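Local coordinates for putative sortase (PDB 2W1J), which probably catalyses the transpeptidation that covalently joins pilin subunits into the pilus fibre of Streptococcus pneumoniae, at residues A[6-11]-A[61-66]; A[26-31]-A[99-104]; A[114-119]-A[174-179]. All coordinates share one frame; numbering follows the deposited sequence.

Contact 1: A[6-11]-A[61-66]; sequences IADFDK and EIHERM
Asp-8 OD2, on the N-terminal helix 5-15, is gripped by three partners: the imidazole of His-63, the guanidinium of Arg-65 and a water. The bond from His-63 ND1 to Asp-8 OD2 is 3.0 Å long and almost straight (176°); it meets the syn lone pair and lies in the ring plane, carboxylate and imidazole being nearly coplanar. Arg-65 NH2 donates to Asp-8 OD2 at 3.0 Å, completing a salt bridge, but its guanidinium stands nearly perpendicular (89°) and reaches the oxygen from above the carboxylate plane. Water 1 donates to Asp-8 OD2 and to Ile-62 O (2.8 Å) while accepting from Arg-65 NE. A type I' turn, Ile-62 to Arg-65, sets the two donors side by side and lays His-63 O over the centre of the guanidinium. Beside this polar group the Phe-9 ring, with CG anti to the backbone N (chi1 -179°), extends toward the far end of the turn, at Arg-65 and Met-66. Its edge faces Arg-65 O, 3.6 Å from Phe-9 CE1, which also lies 4.2 Å from Ile-62 CD1. Arg-65 NH1 bonds in turn to Tyr-81 OH. The contact fastens helix 5-15 to the turn entering strand 65-71, whose Met-66 pairs with Val-80 of strand 76-82. Serving a cation, a ring N-H and a water, the aspartate is probably held ionised, and its charge may favour protonation of His-63.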
loop_
_atom_site.group_PDB
_atom_site.type_symbol
_atom_site.label_atom_id
_atom_site.label_comp_id
_atom_site.label_asym_id
_atom_site.label_seq_id
_atom_site.Cartn_x
_atom_site.Cartn_y
_atom_site.Cartn_z
ATOM N N ILE A 6 1.935 -2.267 14.447
ATOM C CA ILE A 6 0.614 -1.690 14.210
ATOM C C ILE A 6 0.080 -1.060 15.488
ATOM O O ILE A 6 -0.487 0.033 15.468
ATOM C CB ILE A 6 -0.388 -2.740 13.679
ATOM C CG1 ILE A 6 -0.299 -2.842 12.156
ATOM C CG2 ILE A 6 -1.815 -2.382 14.071
ATOM C CD1 ILE A 6 0.513 -3.998 11.666
ATOM N N ALA A 7 0.291 -1.742 16.610
ATOM C CA ALA A 7 -0.101 -1.203 17.906
ATOM C C ALA A 7 0.532 0.162 18.141
ATOM O O ALA A 7 -0.137 1.100 18.576
ATOM C CB ALA A 7 0.292 -2.167 19.017
ATOM N N ASP A 8 1.827 0.269 17.854
ATOM C CA ASP A 8 2.542 1.533 18.019
ATOM C C ASP A 8 1.921 2.633 17.166
ATOM O O ASP A 8 1.740 3.765 17.621
ATOM C CB ASP A 8 4.023 1.374 17.661
ATOM C CG ASP A 8 4.793 2.684 17.782
ATOM O OD1 ASP A 8 5.016 3.142 18.923
ATOM O OD2 ASP A 8 5.175 3.257 16.740
ATOM N N PHE A 9 1.606 2.299 15.919
ATOM C CA PHE A 9 1.019 3.276 15.012
ATOM C C PHE A 9 -0.337 3.782 15.495
ATOM O O PHE A 9 -0.582 4.986 15.540
ATOM C CB PHE A 9 0.886 2.716 13.596
ATOM C CG PHE A 9 0.306 3.702 12.625
ATOM C CD1 PHE A 9 1.133 4.551 11.913
ATOM C CD2 PHE A 9 -1.064 3.802 12.451
ATOM C CE1 PHE A 9 0.609 5.475 11.032
ATOM C CE2 PHE A 9 -1.603 4.727 11.562
ATOM C CZ PHE A 9 -0.761 5.558 10.849
ATOM N N ASP A 10 -1.223 2.866 15.859
ATOM C CA ASP A 10 -2.551 3.267 16.312
ATOM C C ASP A 10 -2.512 4.076 17.612
ATOM O O ASP A 10 -3.252 5.043 17.772
ATOM C CB ASP A 10 -3.469 2.053 16.460
ATOM C CG ASP A 10 -3.797 1.400 15.127
ATOM O OD1 ASP A 10 -3.582 2.021 14.060
ATOM O OD2 ASP A 10 -4.277 0.251 15.154
ATOM N N LYS A 11 -1.653 3.673 18.546
ATOM C CA LYS A 11 -1.499 4.404 19.803
ATOM C C LYS A 11 -0.998 5.821 19.549
ATOM O O LYS A 11 -1.547 6.790 20.081
ATOM C CB LYS A 11 -0.545 3.661 20.744
ATOM C CG LYS A 11 -0.295 4.363 22.072
ATOM C CD LYS A 11 0.479 3.467 23.032
ATOM C CE LYS A 11 0.853 4.203 24.309
ATOM N NZ LYS A 11 1.552 3.318 25.282
ATOM N N GLU A 61 4.089 9.814 8.102
ATOM C CA GLU A 61 4.771 8.810 8.913
ATOM C C GLU A 61 4.743 9.094 10.398
ATOM O O GLU A 61 4.940 10.228 10.819
ATOM C CB GLU A 61 6.220 8.655 8.466
ATOM C CG GLU A 61 6.350 8.010 7.107
ATOM C CD GLU A 61 7.780 7.954 6.624
ATOM O OE1 GLU A 61 8.686 8.379 7.371
ATOM O OE2 GLU A 61 7.992 7.491 5.487
ATOM N N ILE A 62 4.493 8.044 11.177
ATOM C CA ILE A 62 4.798 8.027 12.602
ATOM C C ILE A 62 5.836 6.934 12.814
ATOM O O ILE A 62 5.578 5.761 12.524
ATOM C CB ILE A 62 3.565 7.691 13.465
ATOM C CG1 ILE A 62 2.418 8.666 13.193
ATOM C CG2 ILE A 62 3.947 7.682 14.940
ATOM C CD1 ILE A 62 1.172 8.387 14.023
ATOM N N HIS A 63 7.011 7.319 13.296
ATOM C CA HIS A 63 8.111 6.377 13.436
ATOM C C HIS A 63 8.286 5.548 12.168
ATOM O O HIS A 63 8.352 4.319 12.217
ATOM C CB HIS A 63 7.882 5.466 14.639
ATOM C CG HIS A 63 7.701 6.209 15.925
ATOM N ND1 HIS A 63 6.825 5.799 16.907
ATOM C CD2 HIS A 63 8.279 7.344 16.387
ATOM C CE1 HIS A 63 6.874 6.645 17.920
ATOM N NE2 HIS A 63 7.747 7.592 17.629
ATOM N N GLU A 64 8.361 6.237 11.037
ATOM C CA GLU A 64 8.662 5.623 9.748
ATOM C C GLU A 64 7.526 4.837 9.095
ATOM O O GLU A 64 7.634 4.453 7.935
ATOM C CB GLU A 64 9.930 4.765 9.824
ATOM C CG GLU A 64 11.211 5.579 9.918
ATOM C CD GLU A 64 12.453 4.711 9.911
ATOM O OE1 GLU A 64 12.479 3.703 10.649
ATOM O OE2 GLU A 64 13.406 5.042 9.175
ATOM N N ARG A 65 6.433 4.601 9.815
ATOM C CA ARG A 65 5.303 3.875 9.228
ATOM C C ARG A 65 4.243 4.853 8.745
ATOM O O ARG A 65 3.840 5.755 9.484
ATOM C CB ARG A 65 4.692 2.905 10.241
ATOM C CG ARG A 65 5.527 1.659 10.475
ATOM C CD ARG A 65 5.023 0.860 11.663
ATOM N NE ARG A 65 5.429 1.462 12.930
ATOM C CZ ARG A 65 6.562 1.186 13.564
ATOM N NH1 ARG A 65 7.410 0.295 13.064
ATOM N NH2 ARG A 65 6.844 1.790 14.711
ATOM N N MET A 66 3.782 4.686 7.508
ATOM C CA MET A 66 2.760 5.582 6.978
ATOM C C MET A 66 1.345 5.056 7.200
ATOM O O MET A 66 0.363 5.696 6.819
ATOM C CB MET A 66 2.999 5.888 5.497
ATOM C CG MET A 66 2.448 4.843 4.545
ATOM S SD MET A 66 2.562 5.370 2.817
ATOM C CE MET A 66 4.345 5.327 2.569
HETATM O O HOH W 1 4.197 3.806 13.959
#

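Contact 2: A[26-31]-A[99-104]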
loop_
_atom_site.group_PDB
_atom_site.type_symbol
_atom_site.label_atom_id
_atom_site.label_comp_id
_atom_site.label_asym_id
_atom_site.label_seq_id
_atom_site.Cartn_x
_atom_site.Cartn_y
_atom_site.Cartn_z
ATOM N N LYS A 26 -2.465 18.241 4.464
ATOM C CA LYS A 26 -2.268 19.260 3.436
ATOM C C LYS A 26 -1.084 18.880 2.549
ATOM O O LYS A 26 -1.161 18.925 1.316
ATOM C CB LYS A 26 -2.001 20.624 4.082
ATOM C CG LYS A 26 -1.592 21.737 3.112
ATOM C CD LYS A 26 -1.039 22.939 3.861
ATOM C CE LYS A 26 0.452 23.089 3.651
ATOM N NZ LYS A 26 0.710 23.757 2.352
ATOM N N LEU A 27 0.014 18.504 3.189
ATOM C CA LEU A 27 1.211 18.107 2.451
ATOM C C LEU A 27 0.983 16.853 1.619
ATOM O O LEU A 27 1.443 16.755 0.485
ATOM C CB LEU A 27 2.391 17.904 3.400
ATOM C CG LEU A 27 2.853 19.177 4.112
ATOM C CD1 LEU A 27 3.858 18.869 5.216
ATOM C CD2 LEU A 27 3.428 20.170 3.117
ATOM N N ALA A 28 0.270 15.889 2.188
ATOM C CA ALA A 28 0.011 14.635 1.487
ATOM C C ALA A 28 -0.893 14.889 0.286
ATOM O O ALA A 28 -0.676 14.331 -0.796
ATOM C CB ALA A 28 -0.626 13.608 2.421
ATOM N N GLN A 29 -1.905 15.736 0.471
ATOM C CA GLN A 29 -2.817 16.048 -0.622
ATOM C C GLN A 29 -2.087 16.764 -1.756
ATOM O O GLN A 29 -2.338 16.505 -2.934
ATOM C CB GLN A 29 -4.001 16.893 -0.139
ATOM C CG GLN A 29 -5.100 16.977 -1.172
ATOM C CD GLN A 29 -5.690 15.606 -1.448
ATOM O OE1 GLN A 29 -6.225 14.970 -0.545
ATOM N NE2 GLN A 29 -5.568 15.140 -2.679
ATOM N N ALA A 30 -1.218 17.702 -1.394
ATOM C CA ALA A 30 -0.452 18.440 -2.390
ATOM C C ALA A 30 0.429 17.484 -3.186
ATOM O O ALA A 30 0.564 17.615 -4.403
ATOM C CB ALA A 30 0.403 19.509 -1.719
ATOM N N PHE A 31 1.049 16.533 -2.494
ATOM C CA PHE A 31 1.874 15.530 -3.149
ATOM C C PHE A 31 1.061 14.715 -4.159
ATOM O O PHE A 31 1.489 14.500 -5.293
ATOM C CB PHE A 31 2.493 14.634 -2.077
ATOM C CG PHE A 31 3.410 13.573 -2.616
ATOM C CD1 PHE A 31 2.899 12.388 -3.117
ATOM C CD2 PHE A 31 4.782 13.761 -2.619
ATOM C CE1 PHE A 31 3.738 11.399 -3.602
ATOM C CE2 PHE A 31 5.626 12.781 -3.112
ATOM C CZ PHE A 31 5.104 11.604 -3.605
ATOM N N THR A 99 3.206 5.904 -7.259
ATOM C CA THR A 99 1.756 5.767 -7.107
ATOM C C THR A 99 1.248 6.724 -6.025
ATOM O O THR A 99 2.032 7.305 -5.275
ATOM C CB THR A 99 1.319 4.297 -6.842
ATOM O OG1 THR A 99 1.616 3.892 -5.496
ATOM C CG2 THR A 99 1.983 3.357 -7.849
ATOM N N SER A 100 -0.066 6.905 -5.938
ATOM C CA SER A 100 -0.637 7.861 -4.994
ATOM C C SER A 100 -0.340 7.454 -3.555
ATOM O O SER A 100 -0.350 6.252 -3.227
ATOM C CB SER A 100 -2.157 7.905 -5.149
ATOM O OG SER A 100 -2.561 8.142 -6.484
ATOM N N LEU A 101 -0.114 8.439 -2.687
ATOM C CA LEU A 101 -0.106 8.157 -1.256
ATOM C C LEU A 101 -1.472 7.649 -0.815
ATOM O O LEU A 101 -2.502 8.025 -1.400
ATOM C CB LEU A 101 0.234 9.414 -0.473
ATOM C CG LEU A 101 1.612 10.011 -0.758
ATOM C CD1 LEU A 101 1.764 11.328 -0.018
ATOM C CD2 LEU A 101 2.696 9.026 -0.321
ATOM N N PRO A 102 -1.492 6.790 0.217
ATOM C CA PRO A 102 -2.729 6.109 0.609
ATOM C C PRO A 102 -3.604 7.006 1.480
ATOM O O PRO A 102 -3.781 6.768 2.681
ATOM C CB PRO A 102 -2.219 4.884 1.376
ATOM C CG PRO A 102 -0.918 5.349 1.972
ATOM C CD PRO A 102 -0.314 6.245 0.921
ATOM N N ILE A 103 -4.176 8.021 0.838
ATOM C CA ILE A 103 -5.120 8.937 1.476
ATOM C C ILE A 103 -6.447 9.022 0.719
ATOM O O ILE A 103 -7.341 9.765 1.111
ATOM C CB ILE A 103 -4.529 10.353 1.642
ATOM C CG1 ILE A 103 -4.220 10.972 0.275
ATOM C CG2 ILE A 103 -3.289 10.294 2.508
ATOM C CD1 ILE A 103 -3.845 12.459 0.311
ATOM N N GLY A 104 -6.583 8.252 -0.355
ATOM C CA GLY A 104 -7.829 8.207 -1.116
ATOM C C GLY A 104 -8.142 9.488 -1.851
ATOM O O GLY A 104 -7.335 10.427 -1.872
HETATM O O HOH W 2 -5.442 12.154 -3.039
HETATM O O HOH W 3 -7.623 12.666 0.021
#
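The helical backbone of 26-31 comes closest to the irregular segment 99-104 at Ala-28 and Leu-101, whose CA atoms are 7.0 Å apart; an inverse gamma turn centred on Pro-102, with Ile-103 N bonded to Leu-101 O, presents Leu-101 and Ile-103 to the helix. Between these two side chains sits the small Ala-28: its CB is 4.1 Å from Leu-101 CD1 and 4.0 Å from Ile-103 CD1. Leu-101 also meets Phe-31 at about a right angle, its CD1 3.5 Å from Phe-31 CD1, with its CG close to Phe-31 CD1 and CE1 as well. Ile-103 holds CG1 between its backbone N and carbonyl carbon (chi1 63°), which carries CD1 out to the helix, where it lies 3.6 Å from Gln-29 OE1. The Gln-29 chain, bent at chi2, swings its amide round to the loop. There water 2 accepts from Gln-29 NE2 at 3.0 Å and donates to Gly-104 O, while water 3 lies within bonding distance of Gln-29 OE1 and Gly-104 O, its protons not assigned. Asp-33 OD1, one turn on, bonds directly to Gln-29 NE2 and helps fix the amide. Asn-32 OD1, from the same helix, accepts a hydrogen bond from Leu-101 N. Helix 18-33 is thus pinned against the loop joining strands 93-95 and 108-113, with Leu-60 packing on both Ala-28 and Leu-101, and His-95 lying against Leu-101 and Pro-102.

Contact 3: A[114-119]-A[174-179]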
loop_
_atom_site.group_PDB
_atom_site.type_symbol
_atom_site.label_atom_id
_atom_site.label_comp_id
_atom_site.label_asym_id
_atom_site.label_seq_id
_atom_site.Cartn_x
_atom_site.Cartn_y
_atom_site.Cartn_z
ATOM N N ALA A 114 3.905 -6.456 -0.980
ATOM C CA ALA A 114 4.521 -7.305 0.040
ATOM C C ALA A 114 4.832 -8.679 -0.533
ATOM O O ALA A 114 4.314 -9.053 -1.595
ATOM C CB ALA A 114 3.628 -7.419 1.287
ATOM N N HIS A 115 5.680 -9.426 0.165
ATOM C CA HIS A 115 6.151 -10.720 -0.323
ATOM C C HIS A 115 5.080 -11.800 -0.286
ATOM O O HIS A 115 4.127 -11.742 0.494
ATOM C CB HIS A 115 7.319 -11.212 0.529
ATOM C CG HIS A 115 8.608 -10.495 0.285
ATOM N ND1 HIS A 115 9.110 -10.265 -0.978
ATOM C CD2 HIS A 115 9.527 -10.006 1.150
ATOM C CE1 HIS A 115 10.274 -9.647 -0.881
ATOM N NE2 HIS A 115 10.555 -9.485 0.400
ATOM N N THR A 116 5.286 -12.819 -1.119
ATOM C CA THR A 116 4.611 -14.105 -0.986
ATOM C C THR A 116 5.682 -15.177 -0.808
ATOM O O THR A 116 6.701 -15.166 -1.500
ATOM C CB THR A 116 3.749 -14.449 -2.233
ATOM O OG1 THR A 116 2.500 -13.730 -2.196
ATOM C CG2 THR A 116 3.444 -15.926 -2.281
ATOM N N GLY A 117 5.470 -16.085 0.140
ATOM C CA GLY A 117 6.348 -17.245 0.267
ATOM C C GLY A 117 7.594 -17.054 1.114
ATOM O O GLY A 117 8.471 -17.913 1.106
ATOM N N LEU A 118 7.693 -15.950 1.855
ATOM C CA LEU A 118 8.781 -15.790 2.822
ATOM C C LEU A 118 8.659 -16.858 3.890
ATOM O O LEU A 118 7.575 -17.081 4.419
ATOM C CB LEU A 118 8.676 -14.440 3.519
ATOM C CG LEU A 118 9.151 -13.209 2.772
ATOM C CD1 LEU A 118 9.204 -12.057 3.762
ATOM C CD2 LEU A 118 10.518 -13.456 2.165
ATOM N N PRO A 119 9.769 -17.528 4.233
ATOM C CA PRO A 119 9.642 -18.625 5.195
ATOM C C PRO A 119 9.257 -18.147 6.591
ATOM O O PRO A 119 8.703 -18.916 7.371
ATOM C CB PRO A 119 11.050 -19.236 5.229
ATOM C CG PRO A 119 11.708 -18.773 3.964
ATOM C CD PRO A 119 11.128 -17.425 3.676
ATOM N N LEU A 174 -3.161 -4.176 -4.176
ATOM C CA LEU A 174 -2.233 -4.973 -3.389
ATOM C C LEU A 174 -1.458 -5.858 -4.360
ATOM O O LEU A 174 -2.048 -6.582 -5.169
ATOM C CB LEU A 174 -3.001 -5.792 -2.353
ATOM C CG LEU A 174 -4.038 -4.995 -1.550
ATOM C CD1 LEU A 174 -4.745 -5.926 -0.579
ATOM C CD2 LEU A 174 -3.383 -3.857 -0.801
ATOM N N LEU A 175 -0.131 -5.748 -4.290
ATOM C CA LEU A 175 0.776 -6.320 -5.279
ATOM C C LEU A 175 1.707 -7.344 -4.632
ATOM O O LEU A 175 2.354 -7.039 -3.633
ATOM C CB LEU A 175 1.611 -5.182 -5.877
ATOM C CG LEU A 175 2.797 -5.515 -6.779
ATOM C CD1 LEU A 175 2.303 -6.225 -8.027
ATOM C CD2 LEU A 175 3.581 -4.263 -7.151
ATOM N N THR A 176 1.790 -8.539 -5.220
ATOM C CA THR A 176 2.760 -9.531 -4.755
ATOM C C THR A 176 3.249 -10.370 -5.928
ATOM O O THR A 176 2.823 -10.162 -7.064
ATOM C CB THR A 176 2.174 -10.382 -3.615
ATOM O OG1 THR A 176 3.221 -11.105 -2.964
ATOM C CG2 THR A 176 1.111 -11.353 -4.118
ATOM N N CYS A 177 4.142 -11.313 -5.656
ATOM C CA CYS A 177 4.622 -12.205 -6.706
ATOM C C CYS A 177 3.740 -13.437 -6.826
ATOM O O CYS A 177 3.093 -13.849 -5.861
ATOM C CB CYS A 177 6.068 -12.623 -6.441
ATOM S SG CYS A 177 7.220 -11.252 -6.562
ATOM N N THR A 178 3.730 -14.035 -8.011
ATOM C CA THR A 178 2.881 -15.190 -8.270
ATOM C C THR A 178 3.417 -15.895 -9.521
ATOM O O THR A 178 4.219 -15.315 -10.250
ATOM C CB THR A 178 1.419 -14.717 -8.455
ATOM O OG1 THR A 178 0.509 -15.720 -7.994
ATOM C CG2 THR A 178 1.119 -14.330 -9.895
ATOM N N PRO A 179 3.031 -17.160 -9.766
ATOM C CA PRO A 179 2.325 -18.068 -8.866
ATOM C C PRO A 179 3.131 -18.335 -7.600
ATOM O O PRO A 179 4.344 -18.115 -7.572
ATOM C CB PRO A 179 2.211 -19.366 -9.679
ATOM C CG PRO A 179 2.361 -18.933 -11.122
ATOM C CD PRO A 179 3.315 -17.779 -11.074
#
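Leu-175 begins the contact through its backbone: its O accepts from Ala-114 N at 3.1 Å, the donor nitrogen lying nearly in line with the C=O bond. This extends the parallel pairing of strands 108-113 and 170-178 by one residue, since Leu-175 also bonds to Ile-112. At Thr-176 the side chain takes over. With OG1 anti to the backbone N (chi1 -166°), the hydroxyl turns toward the departing loop and donates to Ala-114 O at 2.7 Å, approaching at 146° to the C=O bond and tilted 20° from the carbonyl plane. Thr-116 OG1 lies 2.8 Å from the same Thr-176 OG1; it probably donates there, although Phe-124 O is a weak rival for its proton. The two threonines cross at about a right angle, with Thr-176 CG2 3.4 Å from Thr-116 OG1. Cys-177, modelled in two conformers, touches the loop through its carbonyl, Cys-177 O being 3.7 Å from Thr-116 CB. Trp-44 touches Cys-177 and its ring meets that of His-115, consistent with the lid of pilus sortases covering the active site. The sequence Leu-174 to Cys-177 matches the end of the TLxTC sortase signature, so Cys-177 is probably the nucleophile and His-115 its histidine partner. The bond from Thr-176 OG1 to Ala-114 O, with Thr-116 OG1 close by, probably helps hold the loop carrying His-115 against the strand carrying Cys-177.

All three contacts are largely buried, but they join different parts of the fold. Contacts 1 and 2 attach the successive helices 5-15 and 18-33 to the beta domain; their centres are 17 Å apart, and they touch where Met-66 SD packs on Pro-102 CD. Contact 1 has a charged, water-linked group beside its aromatic packing, with exposed His-63 at its margin, whereas contact 2 is apolar with a water-bridged amide at its border. Contact 3, on the other side of the chain's centre from contact 2, ties the loop after strand 108-113 to the end of strand 170-178, in the sheet that contact 1 also reaches, and relies on backbone and hydroxyl bonds. It alone includes the probable active-site residues.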